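Local structure of similar to yteR (Bacilus subtilis) (Clostridium acetobutylicum, 4WU0) at residues S5-D10 and G309-N314; G266-V271 and G349-A354. The protein is probably a glycoside hydrolase of family GH105, related to the unsaturated rhamnogalacturonan hydrolase YteR, that acts on fragments of pectin. All blocks are in the same frame, centred on the assembly; numbering follows the deposited sequence.

Contact 1. Residues S5-D10 and G309-N314; sequences SKLMAD and GLINLN
Leu7 meets the flat peptide group between Gly309 and Leu310 from beyond its oxygen, not over either face. Its CD1 methyl is 3.7 Å from Gly309 O. The carboxylate of Asp10 is turned away and hydrogen-bonds to Tyr46 OH through OD1. Asp10 instead meets the Leu310 side chain through its backbone, with Asp10 C 4.4 Å from Leu310 CD2. The rest is aliphatic. CD1 of Ile311 enters between Leu7 and Met8, 3.8 Å from Leu7 CG and 3.9 Å from Met8 CE. CG2, the other branch of Ile311, lies 3.8 Å from Leu7 CD2. In this member of the six-hairpin glycosidase clan, part of helix 4-14 packs on the middle strand of a small three-stranded antiparallel sheet. The axes of 5-10 and 311-313 stand at 90° and come within 8.6 Å. The Met8 chain bends at both chi2 (56°) and chi3 (89°), which swings its methyl along the strand to Leu313. There Met8 CE lies 3.9 Å from Leu313 CB. Ile303 of the adjacent strand also touches Met8, Ile311 and Leu313. One turn on, Ser11 OG hydrogen-bonds with both Leu7 O and Ile311 N, a polar tie between helix and strand.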
loop_
_atom_site.group_PDB
_atom_site.type_symbol
_atom_site.label_atom_id
_atom_site.label_comp_id
_atom_site.label_asym_id
_atom_site.label_seq_id
_atom_site.Cartn_x
_atom_site.Cartn_y
_atom_site.Cartn_z
ATOM N N SER A 5 8.618 13.250 -9.272
ATOM C CA SER A 5 7.365 13.363 -8.509
ATOM C C SER A 5 6.426 14.376 -9.179
ATOM O O SER A 5 5.223 14.118 -9.392
ATOM C CB SER A 5 7.609 13.748 -7.033
ATOM O OG SER A 5 8.230 15.005 -6.938
ATOM N N LYS A 6 6.986 15.516 -9.543
ATOM C CA LYS A 6 6.195 16.559 -10.208
ATOM C C LYS A 6 5.845 16.161 -11.645
ATOM O O LYS A 6 4.719 16.367 -12.103
ATOM C CB LYS A 6 6.948 17.884 -10.212
ATOM C CG LYS A 6 6.219 18.995 -10.960
ATOM C CD LYS A 6 6.999 20.315 -10.906
ATOM C CE LYS A 6 6.228 21.430 -11.593
ATOM N NZ LYS A 6 6.994 22.709 -11.515
ATOM N N LEU A 7 6.804 15.597 -12.361
ATOM C CA LEU A 7 6.557 15.210 -13.732
ATOM C C LEU A 7 5.428 14.181 -13.793
ATOM O O LEU A 7 4.557 14.254 -14.644
ATOM C CB LEU A 7 7.833 14.661 -14.389
ATOM C CG LEU A 7 7.714 14.239 -15.856
ATOM C CD1 LEU A 7 7.211 15.366 -16.750
ATOM C CD2 LEU A 7 9.042 13.689 -16.381
ATOM N N MET A 8 5.448 13.199 -12.902
ATOM C CA MET A 8 4.376 12.223 -12.878
ATOM C C MET A 8 3.043 12.819 -12.448
ATOM O O MET A 8 2.000 12.478 -13.004
ATOM C CB MET A 8 4.727 11.056 -11.971
ATOM C CG MET A 8 3.667 9.984 -11.975
ATOM S SD MET A 8 3.326 9.371 -13.641
ATOM C CE MET A 8 4.542 8.106 -13.625
ATOM N N ALA A 9 3.061 13.670 -11.424
ATOM C CA ALA A 9 1.839 14.342 -10.991
ATOM C C ALA A 9 1.221 15.116 -12.154
ATOM O O ALA A 9 0.021 15.032 -12.405
ATOM C CB ALA A 9 2.128 15.287 -9.812
ATOM N N ASP A 10 2.059 15.852 -12.879
ATOM C CA ASP A 10 1.579 16.629 -14.012
ATOM C C ASP A 10 1.040 15.695 -15.105
ATOM O O ASP A 10 0.068 16.021 -15.775
ATOM C CB ASP A 10 2.690 17.525 -14.572
ATOM C CG ASP A 10 2.984 18.706 -13.674
ATOM O OD1 ASP A 10 2.104 19.026 -12.834
ATOM O OD2 ASP A 10 4.090 19.308 -13.800
ATOM N N GLY A 309 5.961 15.044 -23.889
ATOM C CA GLY A 309 6.936 15.245 -22.831
ATOM C C GLY A 309 6.467 14.810 -21.458
ATOM O O GLY A 309 7.199 14.962 -20.471
ATOM N N LEU A 310 5.253 14.264 -21.393
ATOM C CA LEU A 310 4.752 13.635 -20.185
ATOM C C LEU A 310 5.247 12.186 -20.146
ATOM O O LEU A 310 5.989 11.751 -21.037
ATOM C CB LEU A 310 3.221 13.721 -20.139
ATOM C CG LEU A 310 2.619 15.144 -20.129
ATOM C CD1 LEU A 310 1.086 15.077 -20.120
ATOM C CD2 LEU A 310 3.125 15.976 -18.968
ATOM N N ILE A 311 4.905 11.461 -19.087
ATOM C CA ILE A 311 5.399 10.096 -18.902
ATOM C C ILE A 311 4.292 9.105 -18.580
ATOM O O ILE A 311 3.291 9.448 -17.932
ATOM C CB ILE A 311 6.493 9.997 -17.801
ATOM C CG1 ILE A 311 5.997 10.609 -16.487
ATOM C CG2 ILE A 311 7.795 10.651 -18.300
ATOM C CD1 ILE A 311 6.992 10.553 -15.369
ATOM N N ASN A 312 4.491 7.876 -19.047
ATOM C CA ASN A 312 3.683 6.721 -18.665
ATOM C C ASN A 312 4.428 5.832 -17.706
ATOM O O ASN A 312 5.636 5.673 -17.798
ATOM C CB ASN A 312 3.361 5.839 -19.877
ATOM C CG ASN A 312 2.425 6.482 -20.853
ATOM O OD1 ASN A 312 1.718 7.452 -20.549
ATOM N ND2 ASN A 312 2.409 5.933 -22.061
ATOM N N LEU A 313 3.699 5.257 -16.763
ATOM C CA LEU A 313 4.231 4.181 -15.940
ATOM C C LEU A 313 3.649 2.864 -16.441
ATOM O O LEU A 313 2.449 2.679 -16.465
ATOM C CB LEU A 313 3.868 4.380 -14.473
ATOM C CG LEU A 313 4.412 3.338 -13.487
ATOM C CD1 LEU A 313 5.904 3.403 -13.361
ATOM C CD2 LEU A 313 3.767 3.523 -12.115
ATOM N N ASN A 314 4.527 1.956 -16.841
ATOM C CA ASN A 314 4.121 0.695 -17.437
ATOM C C ASN A 314 4.325 -0.493 -16.500
ATOM O O ASN A 314 5.029 -0.384 -15.504
ATOM C CB ASN A 314 4.984 0.467 -18.684
ATOM C CG ASN A 314 4.837 1.569 -19.733
ATOM O OD1 ASN A 314 5.787 2.304 -20.048
ATOM N ND2 ASN A 314 3.686 1.629 -20.329
#

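Contact 2. Residues G266-V271 and G349-A354; sequences GSSMIV and GPFLLA
Ser268 and Pro350 supply about half of the surface buried in this contact, and Ala354, one turn beyond the proline, is the next largest. They join two helices, 264-279 and 345-360, in what is expected to be an (alpha/alpha)6 barrel, the fold of the six-hairpin glycosidases. The short segments run in roughly the same direction, 29° apart, and their axes come within 8.0 Å. The small Ser268 and Ala354 probably help the helices come this close.

Ser268 points at the other helix. Its CB lies 3.7 Å from Pro350 CB and just as near to Phe351 N, so it presses on side chain and backbone together. Its OG is anti to the carbonyl carbon (chi1 -69°). From there the hydroxyl donates to Ala264 O, one turn back in its own helix. This bond satisfies the buried polar end, while the carbon side of the serine does the packing.

Pro350 sits at a kink, where its N makes no bond to the preceding turn. Its ring lies alongside Met269, both heading in the same direction. Pro350 CB is 3.7 Å from Met269 CG. The Met269 chain runs straight out past CG, which carries its CE to 3.7 Å from Pro350 CG. Trp204 and Met207 of helix 199-215 also touch Met269.

Ala354 brings its methyl to the backbone of the first helix. Ala354 CB is 3.7 Å from Ser268 O and more loosely touches Val271. Ser268 OG faces the rim of the Phe351 ring, close to its plane and 4.0 Å from Phe351 CD1.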
loop_
_atom_site.group_PDB
_atom_site.type_symbol
_atom_site.label_atom_id
_atom_site.label_comp_id
_atom_site.label_asym_id
_atom_site.label_seq_id
_atom_site.Cartn_x
_atom_site.Cartn_y
_atom_site.Cartn_z
ATOM N N GLY A 266 4.546 -3.213 -7.097
ATOM C CA GLY A 266 5.290 -3.805 -5.998
ATOM C C GLY A 266 6.711 -3.251 -5.911
ATOM O O GLY A 266 7.171 -2.901 -4.823
ATOM N N SER A 267 7.403 -3.125 -7.041
ATOM C CA SER A 267 8.760 -2.594 -7.042
ATOM C C SER A 267 8.799 -1.177 -6.492
ATOM O O SER A 267 9.682 -0.841 -5.715
ATOM C CB SER A 267 9.348 -2.622 -8.463
ATOM O OG SER A 267 9.553 -3.958 -8.896
ATOM N N SER A 268 7.846 -0.338 -6.890
ATOM C CA SER A 268 7.815 1.047 -6.417
ATOM C C SER A 268 7.571 1.123 -4.915
ATOM O O SER A 268 8.150 1.958 -4.210
ATOM C CB SER A 268 6.743 1.846 -7.164
ATOM O OG SER A 268 7.083 2.050 -8.535
ATOM N N MET A 269 6.673 0.268 -4.440
ATOM C CA MET A 269 6.332 0.220 -3.016
ATOM C C MET A 269 7.554 -0.178 -2.204
ATOM O O MET A 269 7.819 0.395 -1.135
ATOM C CB MET A 269 5.234 -0.792 -2.773
ATOM C CG MET A 269 3.905 -0.385 -3.286
ATOM S SD MET A 269 2.661 -1.627 -2.915
ATOM C CE MET A 269 1.292 -0.907 -3.794
ATOM N N ILE A 270 8.301 -1.142 -2.723
ATOM C CA ILE A 270 9.497 -1.635 -2.029
ATOM C C ILE A 270 10.548 -0.532 -1.991
ATOM O O ILE A 270 11.197 -0.313 -0.971
ATOM C CB ILE A 270 10.042 -2.903 -2.706
ATOM C CG1 ILE A 270 9.025 -4.027 -2.531
ATOM C CG2 ILE A 270 11.408 -3.303 -2.156
ATOM C CD1 ILE A 270 9.216 -5.222 -3.430
ATOM N N VAL A 271 10.746 0.159 -3.111
ATOM C CA VAL A 271 11.730 1.244 -3.154
ATOM C C VAL A 271 11.352 2.373 -2.199
ATOM O O VAL A 271 12.202 2.932 -1.511
ATOM C CB VAL A 271 11.880 1.772 -4.597
ATOM C CG1 VAL A 271 12.732 3.058 -4.635
ATOM C CG2 VAL A 271 12.533 0.680 -5.446
ATOM N N GLY A 349 0.610 5.824 -7.553
ATOM C CA GLY A 349 0.787 6.352 -6.208
ATOM C C GLY A 349 2.124 5.991 -5.600
ATOM O O GLY A 349 2.860 6.861 -5.143
ATOM N N PRO A 350 2.446 4.689 -5.563
ATOM C CA PRO A 350 3.746 4.286 -5.020
ATOM C C PRO A 350 4.911 4.885 -5.786
ATOM O O PRO A 350 5.925 5.216 -5.181
ATOM C CB PRO A 350 3.713 2.755 -5.155
ATOM C CG PRO A 350 2.253 2.435 -5.004
ATOM C CD PRO A 350 1.534 3.535 -5.719
ATOM N N PHE A 351 4.784 5.032 -7.098
ATOM C CA PHE A 351 5.860 5.670 -7.861
ATOM C C PHE A 351 6.048 7.140 -7.457
ATOM O O PHE A 351 7.172 7.614 -7.279
ATOM C CB PHE A 351 5.658 5.549 -9.373
ATOM C CG PHE A 351 6.770 6.193 -10.144
ATOM C CD1 PHE A 351 7.963 5.537 -10.310
ATOM C CD2 PHE A 351 6.654 7.491 -10.616
ATOM C CE1 PHE A 351 9.035 6.158 -10.974
ATOM C CE2 PHE A 351 7.704 8.092 -11.289
ATOM C CZ PHE A 351 8.902 7.408 -11.457
ATOM N N LEU A 352 4.962 7.881 -7.287
ATOM C CA LEU A 352 5.058 9.245 -6.793
ATOM C C LEU A 352 5.731 9.306 -5.434
ATOM O O LEU A 352 6.569 10.174 -5.184
ATOM C CB LEU A 352 3.657 9.832 -6.640
ATOM C CG LEU A 352 2.907 10.197 -7.913
ATOM C CD1 LEU A 352 1.419 10.377 -7.610
ATOM C CD2 LEU A 352 3.504 11.483 -8.472
ATOM N N LEU A 353 5.324 8.401 -4.537
ATOM C CA LEU A 353 5.866 8.379 -3.182
ATOM C C LEU A 353 7.348 8.017 -3.156
ATOM O O LEU A 353 8.133 8.636 -2.427
ATOM C CB LEU A 353 5.057 7.417 -2.287
ATOM C CG LEU A 353 3.611 7.859 -2.065
ATOM C CD1 LEU A 353 2.778 6.732 -1.434
ATOM C CD2 LEU A 353 3.558 9.091 -1.162
ATOM N N ALA A 354 7.734 7.010 -3.938
ATOM C CA ALA A 354 9.146 6.659 -4.056
ATOM C C ALA A 354 9.940 7.827 -4.605
ATOM O O ALA A 354 11.053 8.088 -4.157
ATOM C CB ALA A 354 9.304 5.431 -4.963
#

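The centres of contact 1 and contact 2 are about 14 Å apart. Contact 2 lies about 9 Å from the centre of the folded chain, contact 1 about 20 Å. Along the sequence the segments alternate: 5-10, 266-271, 309-314, 349-354. Helix 4-14 packs against helix 345-360, which connects the two contacts. Met8 CE is 3.7 Å from Phe351 CD2. Leu352 CD2 rests against helix 4-14, 3.3 Å from Ser5 O and 3.7 Å from Met8 CB. Strand 311-317 packs on helix 4-14 and also reaches helix 345-360, where Leu313 CD2 lies 3.9 Å from Phe351 CB; helix 264-279 packs against helix 345-360. The N-terminal helix is packed against the C-terminal one, consistent with closure of a helical barrel.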